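Long-range contact in Pbp related beta-lactamase (Pyrococcus abyssi, PDB 2QMI), which is probably a serine peptidase of the penicillin-binding protein and beta-lactamase family, assembled as a self-compartmentalizing octamer: residues 1-13 against 337-351. Sequence-based numbering, arbitrary orientation.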
ATOM      1  N   MET A   1      40.815  15.904  36.920  1.00 31.15           N
ATOM      2  CA  MET A   1      40.152  15.265  35.744  1.00 30.73           C
ATOM      3  C   MET A   1      39.805  16.312  34.691  1.00 29.65           C
ATOM      4  O   MET A   1      39.533  17.463  35.013  1.00 29.50           O
ATOM      5  CB  MET A   1      38.874  14.540  36.199  1.00 31.56           C
ATOM      6  CG  MET A   1      38.307  13.556  35.188  1.00 32.23           C
ATOM      7  SD  MET A   1      36.822  12.710  35.809  1.00 33.25           S
ATOM      8  CE  MET A   1      35.600  14.056  35.643  1.00 31.08           C
ATOM      9  N   ASP A   2      39.814  15.896  33.430  1.00 29.95           N
ATOM     10  CA  ASP A   2      39.498  16.781  32.309  1.00 29.32           C
ATOM     11  C   ASP A   2      37.989  16.745  32.033  1.00 28.40           C
ATOM     12  O   ASP A   2      37.534  16.098  31.085  1.00 28.17           O
ATOM     13  CB  ASP A   2      40.287  16.315  31.079  1.00 29.57           C
ATOM     14  CG  ASP A   2      40.111  17.226  29.874  1.00 30.18           C
ATOM     15  OD1 ASP A   2      39.436  18.272  29.998  1.00 28.66           O
ATOM     16  OD2 ASP A   2      40.659  16.887  28.793  1.00 31.05           O
ATOM     17  N   VAL A   3      37.217  17.444  32.862  1.00 28.09           N
ATOM     18  CA  VAL A   3      35.762  17.477  32.711  1.00 28.30           C
ATOM     19  C   VAL A   3      35.287  17.926  31.327  1.00 27.68           C
ATOM     20  O   VAL A   3      34.318  17.383  30.798  1.00 28.52           O
ATOM     21  CB  VAL A   3      35.094  18.390  33.769  1.00 28.92           C
ATOM     22  CG1 VAL A   3      35.617  18.047  35.154  1.00 28.52           C
ATOM     23  CG2 VAL A   3      35.344  19.842  33.443  1.00 30.33           C
ATOM     24  N   GLY A   4      35.954  18.917  30.747  1.00 26.69           N
ATOM     25  CA  GLY A   4      35.559  19.384  29.429  1.00 25.06           C
ATOM     26  C   GLY A   4      35.533  18.229  28.447  1.00 25.84           C
ATOM     27  O   GLY A   4      34.608  18.091  27.638  1.00 24.77           O
ATOM     28  N   LYS A   5      36.555  17.387  28.525  1.00 25.50           N
ATOM     29  CA  LYS A   5      36.669  16.226  27.659  1.00 24.89           C
ATOM     30  C   LYS A   5      35.530  15.236  27.972  1.00 25.25           C
ATOM     31  O   LYS A   5      34.909  14.673  27.066  1.00 24.74           O
ATOM     32  CB  LYS A   5      38.045  15.587  27.885  1.00 26.37           C
ATOM     33  CG  LYS A   5      38.413  14.408  26.994  1.00 27.40           C
ATOM     34  CD  LYS A   5      39.883  14.045  27.237  1.00 29.06           C
ATOM     35  CE  LYS A   5      40.297  12.728  26.591  1.00 29.79           C
ATOM     36  NZ  LYS A   5      40.288  12.768  25.114  1.00 30.43           N
ATOM     37  N   LEU A   6      35.239  15.039  29.255  1.00 24.89           N
ATOM     38  CA  LEU A   6      34.179  14.110  29.643  1.00 24.89           C
ATOM     39  C   LEU A   6      32.781  14.584  29.241  1.00 24.46           C
ATOM     40  O   LEU A   6      32.017  13.835  28.632  1.00 24.41           O
ATOM     41  CB  LEU A   6      34.217  13.858  31.150  1.00 24.08           C
ATOM     42  CG  LEU A   6      33.097  12.951  31.676  1.00 22.89           C
ATOM     43  CD1 LEU A   6      33.176  11.598  31.004  1.00 21.53           C
ATOM     44  CD2 LEU A   6      33.213  12.804  33.181  1.00 22.19           C
ATOM     45  N   GLU A   7      32.445  15.824  29.582  1.00 23.80           N
ATOM     46  CA  GLU A   7      31.130  16.363  29.252  1.00 24.28           C
ATOM     47  C   GLU A   7      30.932  16.411  27.735  1.00 24.94           C
ATOM     48  O   GLU A   7      29.859  16.074  27.219  1.00 22.52           O
ATOM     49  CB  GLU A   7      30.971  17.761  29.856  1.00 25.01           C
ATOM     50  CG  GLU A   7      31.368  17.830  31.322  1.00 27.04           C
ATOM     51  CD  GLU A   7      30.830  19.059  32.037  1.00 29.52           C
ATOM     52  OE1 GLU A   7      30.850  20.165  31.453  1.00 31.10           O
ATOM     53  OE2 GLU A   7      30.393  18.921  33.198  1.00 30.59           O
ATOM     54  N   SER A   8      31.978  16.828  27.025  1.00 24.63           N
ATOM     55  CA  SER A   8      31.939  16.905  25.570  1.00 24.55           C
ATOM     56  C   SER A   8      31.559  15.526  25.031  1.00 24.11           C
ATOM     57  O   SER A   8      30.640  15.380  24.222  1.00 24.65           O
ATOM     58  CB  SER A   8      33.318  17.312  25.036  1.00 25.46           C
ATOM     59  OG  SER A   8      33.245  17.757  23.694  1.00 27.44           O
ATOM     60  N   PHE A   9      32.273  14.512  25.501  1.00 22.93           N
ATOM     61  CA  PHE A   9      32.033  13.136  25.090  1.00 23.26           C
ATOM     62  C   PHE A   9      30.586  12.717  25.343  1.00 23.64           C
ATOM     63  O   PHE A   9      29.914  12.174  24.460  1.00 22.64           O
ATOM     64  CB  PHE A   9      32.977  12.203  25.859  1.00 23.16           C
ATOM     65  CG  PHE A   9      32.610  10.747  25.766  1.00 24.56           C
ATOM     66  CD1 PHE A   9      32.823  10.034  24.591  1.00 24.22           C
ATOM     67  CD2 PHE A   9      32.063  10.087  26.863  1.00 24.10           C
ATOM     68  CE1 PHE A   9      32.498   8.685  24.515  1.00 23.75           C
ATOM     69  CE2 PHE A   9      31.737   8.744  26.796  1.00 23.22           C
ATOM     70  CZ  PHE A   9      31.956   8.039  25.621  1.00 24.19           C
ATOM     71  N   ILE A  10      30.119  12.970  26.562  1.00 22.96           N
ATOM     72  CA  ILE A  10      28.766  12.611  26.967  1.00 21.74           C
ATOM     73  C   ILE A  10      27.669  13.224  26.103  1.00 21.34           C
ATOM     74  O   ILE A  10      26.754  12.521  25.674  1.00 22.09           O
ATOM     75  CB  ILE A  10      28.533  12.981  28.451  1.00 21.51           C
ATOM     76  CG1 ILE A  10      29.418  12.089  29.335  1.00 21.31           C
ATOM     77  CG2 ILE A  10      27.059  12.829  28.819  1.00 20.20           C
ATOM     78  CD1 ILE A  10      29.452  12.495  30.800  1.00 21.05           C
ATOM     79  N   VAL A  11      27.764  14.521  25.831  1.00 19.87           N
ATOM     80  CA  VAL A  11      26.756  15.193  25.027  1.00 20.32           C
ATOM     81  C   VAL A  11      26.742  14.731  23.567  1.00 22.08           C
ATOM     82  O   VAL A  11      25.697  14.742  22.913  1.00 21.46           O
ATOM     83  CB  VAL A  11      26.947  16.719  25.084  1.00 20.13           C
ATOM     84  CG1 VAL A  11      25.962  17.411  24.143  1.00 20.31           C
ATOM     85  CG2 VAL A  11      26.733  17.207  26.511  1.00 17.65           C
ATOM     86  N   GLU A  12      27.903  14.324  23.063  1.00 23.24           N
ATOM     87  CA  GLU A  12      28.011  13.859  21.690  1.00 23.68           C
ATOM     88  C   GLU A  12      27.401  12.463  21.551  1.00 24.16           C
ATOM     89  O   GLU A  12      26.779  12.148  20.531  1.00 24.48           O
ATOM     90  CB  GLU A  12      29.483  13.843  21.249  1.00 25.69           C
ATOM     91  CG  GLU A  12      30.182  15.203  21.379  1.00 29.33           C
ATOM     92  CD  GLU A  12      31.597  15.199  20.818  1.00 31.13           C
ATOM     93  OE1 GLU A  12      32.419  14.361  21.252  1.00 32.87           O
ATOM     94  OE2 GLU A  12      31.893  16.039  19.941  1.00 33.05           O
ATOM     95  N   LYS A  13      27.579  11.626  22.569  1.00 22.49           N
ATOM     96  CA  LYS A  13      27.026  10.278  22.528  1.00 22.84           C
ATOM     97  C   LYS A  13      25.509  10.294  22.639  1.00 23.02           C
ATOM     98  O   LYS A  13      24.826   9.526  21.952  1.00 23.15           O
ATOM     99  CB  LYS A  13      27.622   9.409  23.642  1.00 23.21           C
ATOM    100  CG  LYS A  13      29.046   8.954  23.351  1.00 24.83           C
ATOM    101  CD  LYS A  13      29.101   8.190  22.024  1.00 24.40           C
ATOM    102  CE  LYS A  13      30.512   7.820  21.635  1.00 26.56           C
ATOM    103  NZ  LYS A  13      30.548   7.202  20.276  1.00 29.23           N
ATOM    104  N   ILE A 337      30.398   4.793  29.366  1.00 20.00           N
ATOM    105  CA  ILE A 337      30.556   6.127  29.928  1.00 19.34           C
ATOM    106  C   ILE A 337      31.346   6.029  31.241  1.00 19.44           C
ATOM    107  O   ILE A 337      32.289   6.785  31.475  1.00 18.76           O
ATOM    108  CB  ILE A 337      29.181   6.771  30.195  1.00 19.48           C
ATOM    109  CG1 ILE A 337      28.449   6.971  28.862  1.00 20.66           C
ATOM    110  CG2 ILE A 337      29.352   8.090  30.940  1.00 19.41           C
ATOM    111  CD1 ILE A 337      27.102   7.644  28.978  1.00 21.55           C
ATOM    112  N   ALA A 338      30.962   5.081  32.088  1.00 18.08           N
ATOM    113  CA  ALA A 338      31.638   4.890  33.366  1.00 17.83           C
ATOM    114  C   ALA A 338      33.133   4.645  33.166  1.00 19.52           C
ATOM    115  O   ALA A 338      33.968   5.264  33.827  1.00 19.25           O
ATOM    116  CB  ALA A 338      31.012   3.721  34.117  1.00 15.97           C
ATOM    117  N   MET A 339      33.469   3.746  32.245  1.00 19.35           N
ATOM    118  CA  MET A 339      34.862   3.415  31.986  1.00 20.02           C
ATOM    119  C   MET A 339      35.661   4.581  31.390  1.00 20.37           C
ATOM    120  O   MET A 339      36.859   4.709  31.643  1.00 19.88           O
ATOM    121  CB  MET A 339      34.929   2.174  31.098  1.00 20.67           C
ATOM    122  CG  MET A 339      34.191   0.992  31.716  1.00 20.92           C
ATOM    123  SD  MET A 339      34.161  -0.513  30.724  1.00 25.43           S
ATOM    124  CE  MET A 339      34.121  -1.783  31.984  1.00 21.65           C
ATOM    125  N   TYR A 340      34.991   5.440  30.628  1.00 20.09           N
ATOM    126  CA  TYR A 340      35.629   6.606  30.028  1.00 19.46           C
ATOM    127  C   TYR A 340      36.101   7.526  31.167  1.00 19.38           C
ATOM    128  O   TYR A 340      37.210   8.061  31.134  1.00 18.45           O
ATOM    129  CB  TYR A 340      34.620   7.357  29.147  1.00 20.75           C
ATOM    130  CG  TYR A 340      35.218   8.391  28.214  1.00 21.84           C
ATOM    131  CD1 TYR A 340      35.524   8.068  26.891  1.00 23.80           C
ATOM    132  CD2 TYR A 340      35.454   9.699  28.644  1.00 23.86           C
ATOM    133  CE1 TYR A 340      36.045   9.025  26.010  1.00 23.98           C
ATOM    134  CE2 TYR A 340      35.975  10.666  27.773  1.00 23.99           C
ATOM    135  CZ  TYR A 340      36.261  10.317  26.459  1.00 24.35           C
ATOM    136  OH  TYR A 340      36.727  11.264  25.583  1.00 25.57           O
ATOM    137  N   ALA A 341      35.244   7.708  32.167  1.00 18.44           N
ATOM    138  CA  ALA A 341      35.572   8.548  33.311  1.00 19.86           C
ATOM    139  C   ALA A 341      36.692   7.887  34.127  1.00 20.75           C
ATOM    140  O   ALA A 341      37.681   8.540  34.479  1.00 22.13           O
ATOM    141  CB  ALA A 341      34.332   8.763  34.178  1.00 18.62           C
ATOM    142  N   LEU A 342      36.542   6.596  34.419  1.00 19.61           N
ATOM    143  CA  LEU A 342      37.560   5.873  35.174  1.00 20.40           C
ATOM    144  C   LEU A 342      38.929   6.013  34.518  1.00 21.09           C
ATOM    145  O   LEU A 342      39.925   6.249  35.201  1.00 22.80           O
ATOM    146  CB  LEU A 342      37.185   4.396  35.299  1.00 19.03           C
ATOM    147  CG  LEU A 342      35.990   4.102  36.211  1.00 18.47           C
ATOM    148  CD1 LEU A 342      35.532   2.672  36.030  1.00 18.88           C
ATOM    149  CD2 LEU A 342      36.378   4.370  37.651  1.00 19.42           C
ATOM    150  N   ALA A 343      38.977   5.878  33.196  1.00 21.61           N
ATOM    151  CA  ALA A 343      40.229   6.007  32.457  1.00 23.11           C
ATOM    152  C   ALA A 343      40.859   7.382  32.675  1.00 24.58           C
ATOM    153  O   ALA A 343      42.067   7.493  32.913  1.00 26.38           O
ATOM    154  CB  ALA A 343      39.985   5.785  30.978  1.00 23.51           C
ATOM    155  N   LEU A 344      40.042   8.429  32.584  1.00 24.31           N
ATOM    156  CA  LEU A 344      40.528   9.787  32.784  1.00 24.42           C
ATOM    157  C   LEU A 344      41.142   9.929  34.170  1.00 24.65           C
ATOM    158  O   LEU A 344      42.251  10.448  34.326  1.00 25.05           O
ATOM    159  CB  LEU A 344      39.383  10.782  32.616  1.00 23.72           C
ATOM    160  CG  LEU A 344      38.825  10.892  31.199  1.00 23.80           C
ATOM    161  CD1 LEU A 344      37.620  11.826  31.198  1.00 23.50           C
ATOM    162  CD2 LEU A 344      39.911  11.406  30.261  1.00 22.26           C
ATOM    163  N   LEU A 345      40.411   9.458  35.175  1.00 26.32           N
ATOM    164  CA  LEU A 345      40.866   9.505  36.563  1.00 26.69           C
ATOM    165  C   LEU A 345      42.163   8.721  36.762  1.00 26.63           C
ATOM    166  O   LEU A 345      42.965   9.057  37.637  1.00 27.57           O
ATOM    167  CB  LEU A 345      39.784   8.936  37.485  1.00 26.75           C
ATOM    168  CG  LEU A 345      38.526   9.785  37.681  1.00 27.52           C
ATOM    169  CD1 LEU A 345      37.425   8.949  38.302  1.00 26.85           C
ATOM    170  CD2 LEU A 345      38.860  10.974  38.566  1.00 28.07           C
ATOM    171  N   LEU A 346      42.351   7.673  35.966  1.00 25.41           N
ATOM    172  CA  LEU A 346      43.548   6.845  36.039  1.00 26.11           C
ATOM    173  C   LEU A 346      44.666   7.435  35.174  1.00 27.66           C
ATOM    174  O   LEU A 346      45.709   6.800  34.967  1.00 27.23           O
ATOM    175  CB  LEU A 346      43.242   5.421  35.564  1.00 25.20           C
ATOM    176  CG  LEU A 346      42.449   4.495  36.492  1.00 24.56           C
ATOM    177  CD1 LEU A 346      42.021   3.246  35.725  1.00 21.96           C
ATOM    178  CD2 LEU A 346      43.298   4.108  37.693  1.00 23.28           C
ATOM    179  N   GLY A 347      44.431   8.636  34.653  1.00 27.33           N
ATOM    180  CA  GLY A 347      45.429   9.293  33.829  1.00 28.53           C
ATOM    181  C   GLY A 347      45.688   8.661  32.472  1.00 28.95           C
ATOM    182  O   GLY A 347      46.745   8.883  31.878  1.00 29.75           O
ATOM    183  N   LYS A 348      44.739   7.876  31.971  1.00 29.66           N
ATOM    184  CA  LYS A 348      44.899   7.241  30.663  1.00 29.82           C
ATOM    185  C   LYS A 348      43.948   7.829  29.625  1.00 29.32           C
ATOM    186  O   LYS A 348      42.853   8.274  29.967  1.00 29.64           O
ATOM    187  CB  LYS A 348      44.653   5.735  30.763  1.00 29.87           C
ATOM    188  CG  LYS A 348      45.675   5.009  31.612  1.00 30.95           C
ATOM    189  CD  LYS A 348      45.756   3.552  31.222  1.00 31.67           C
ATOM    190  CE  LYS A 348      47.063   2.944  31.711  1.00 32.05           C
ATOM    191  NZ  LYS A 348      47.216   3.229  33.153  1.00 32.59           N
ATOM    192  N   ASN A 349      44.370   7.827  28.363  1.00 28.24           N
ATOM    193  CA  ASN A 349      43.541   8.348  27.278  1.00 29.60           C
ATOM    194  C   ASN A 349      42.516   7.282  26.866  1.00 27.82           C
ATOM    195  O   ASN A 349      42.871   6.243  26.298  1.00 25.95           O
ATOM    196  CB  ASN A 349      44.400   8.717  26.064  1.00 32.25           C
ATOM    197  CG  ASN A 349      43.595   9.400  24.972  1.00 35.09           C
ATOM    198  OD1 ASN A 349      42.389   9.154  24.828  1.00 36.06           O
ATOM    199  ND2 ASN A 349      44.253  10.255  24.187  1.00 37.01           N
ATOM    200  N   PRO A 350      41.227   7.539  27.130  1.00 26.86           N
ATOM    201  CA  PRO A 350      40.169   6.586  26.785  1.00 26.25           C
ATOM    202  C   PRO A 350      40.049   6.381  25.283  1.00 26.73           C
ATOM    203  O   PRO A 350      39.793   5.272  24.813  1.00 26.21           O
ATOM    204  CB  PRO A 350      38.925   7.231  27.382  1.00 25.56           C
ATOM    205  CG  PRO A 350      39.191   8.691  27.161  1.00 26.06           C
ATOM    206  CD  PRO A 350      40.648   8.823  27.574  1.00 27.18           C
ATOM    207  N   GLU A 351      40.237   7.462  24.538  1.00 26.89           N
ATOM    208  CA  GLU A 351      40.150   7.429  23.085  1.00 28.77           C
ATOM    209  C   GLU A 351      41.117   6.421  22.453  1.00 28.89           C
ATOM    210  O   GLU A 351      40.994   6.095  21.271  1.00 29.37           O
ATOM    211  CB  GLU A 351      40.426   8.830  22.516  1.00 30.61           C
ATOM    212  CG  GLU A 351      39.494   9.941  23.025  1.00 33.66           C
ATOM    213  CD  GLU A 351      38.091   9.853  22.439  1.00 36.93           C
ATOM    214  OE1 GLU A 351      37.968   9.578  21.222  1.00 38.67           O
ATOM    215  OE2 GLU A 351      37.105  10.074  23.179  1.00 37.55           O
TER
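The rings of F9 and Y340 lie flat on one another, their planes only 2° apart and their centroids separated by 3.8 Å; phenylalanine offers Y340 a flat, wholly apolar face. Each has a second neighbour on its other face: K13 CG near the rim of F9, P350 CG near the rim of Y340. The backbone of I337 meets the F9 edge, I337 CA lying 4.2 Å from F9 CE2. At the Y340 edge, in the ring plane, E351 OE2 accepts the phenol Y340 OH at 2.7 Å through its anti lone pair. This bond fixes the phenol end, while F9 and P350 hold the ring flat between them. Tyrosine suits the place because its flat body packs apolarly while its tip stays polar.

K5 is a knob among Y340, L344, P350 and E351. With CG anti to the backbone N (chi1 -176°) and the chain extended until a bend at chi4, its long apolar methylenes pack on L344 and P350, K5 CE lying 3.9 Å from L344 CD2. The ammonium ends beside E351; K5 NZ to E351 OE2 is 4.6 Å, too long for a salt bridge, although the opposite charges probably attract.

L6 packs between Y340 and L344: L6 CD1 reaches Y340 CD2 at 3.8 Å, and L6 CB meets L344 CD1. The short side chain of A341 faces L6 CD2. Unbranched, exposed M1 lies at the end of the contact, M1 SD 3.8 Å from L345 CD2.

Helices 3-13 and 337-345 thus run antiparallel, at 166°, with axes 10.6 Å apart. Branched, apolar I337 and L345 also pack on strand 21-28, so the pairing joins the chain's first helix to the helix closing the beta-lactamase-like part, on one face of the antiparallel sheet, as in the alpha/beta domain of serine beta-lactamases and penicillin-binding proteins.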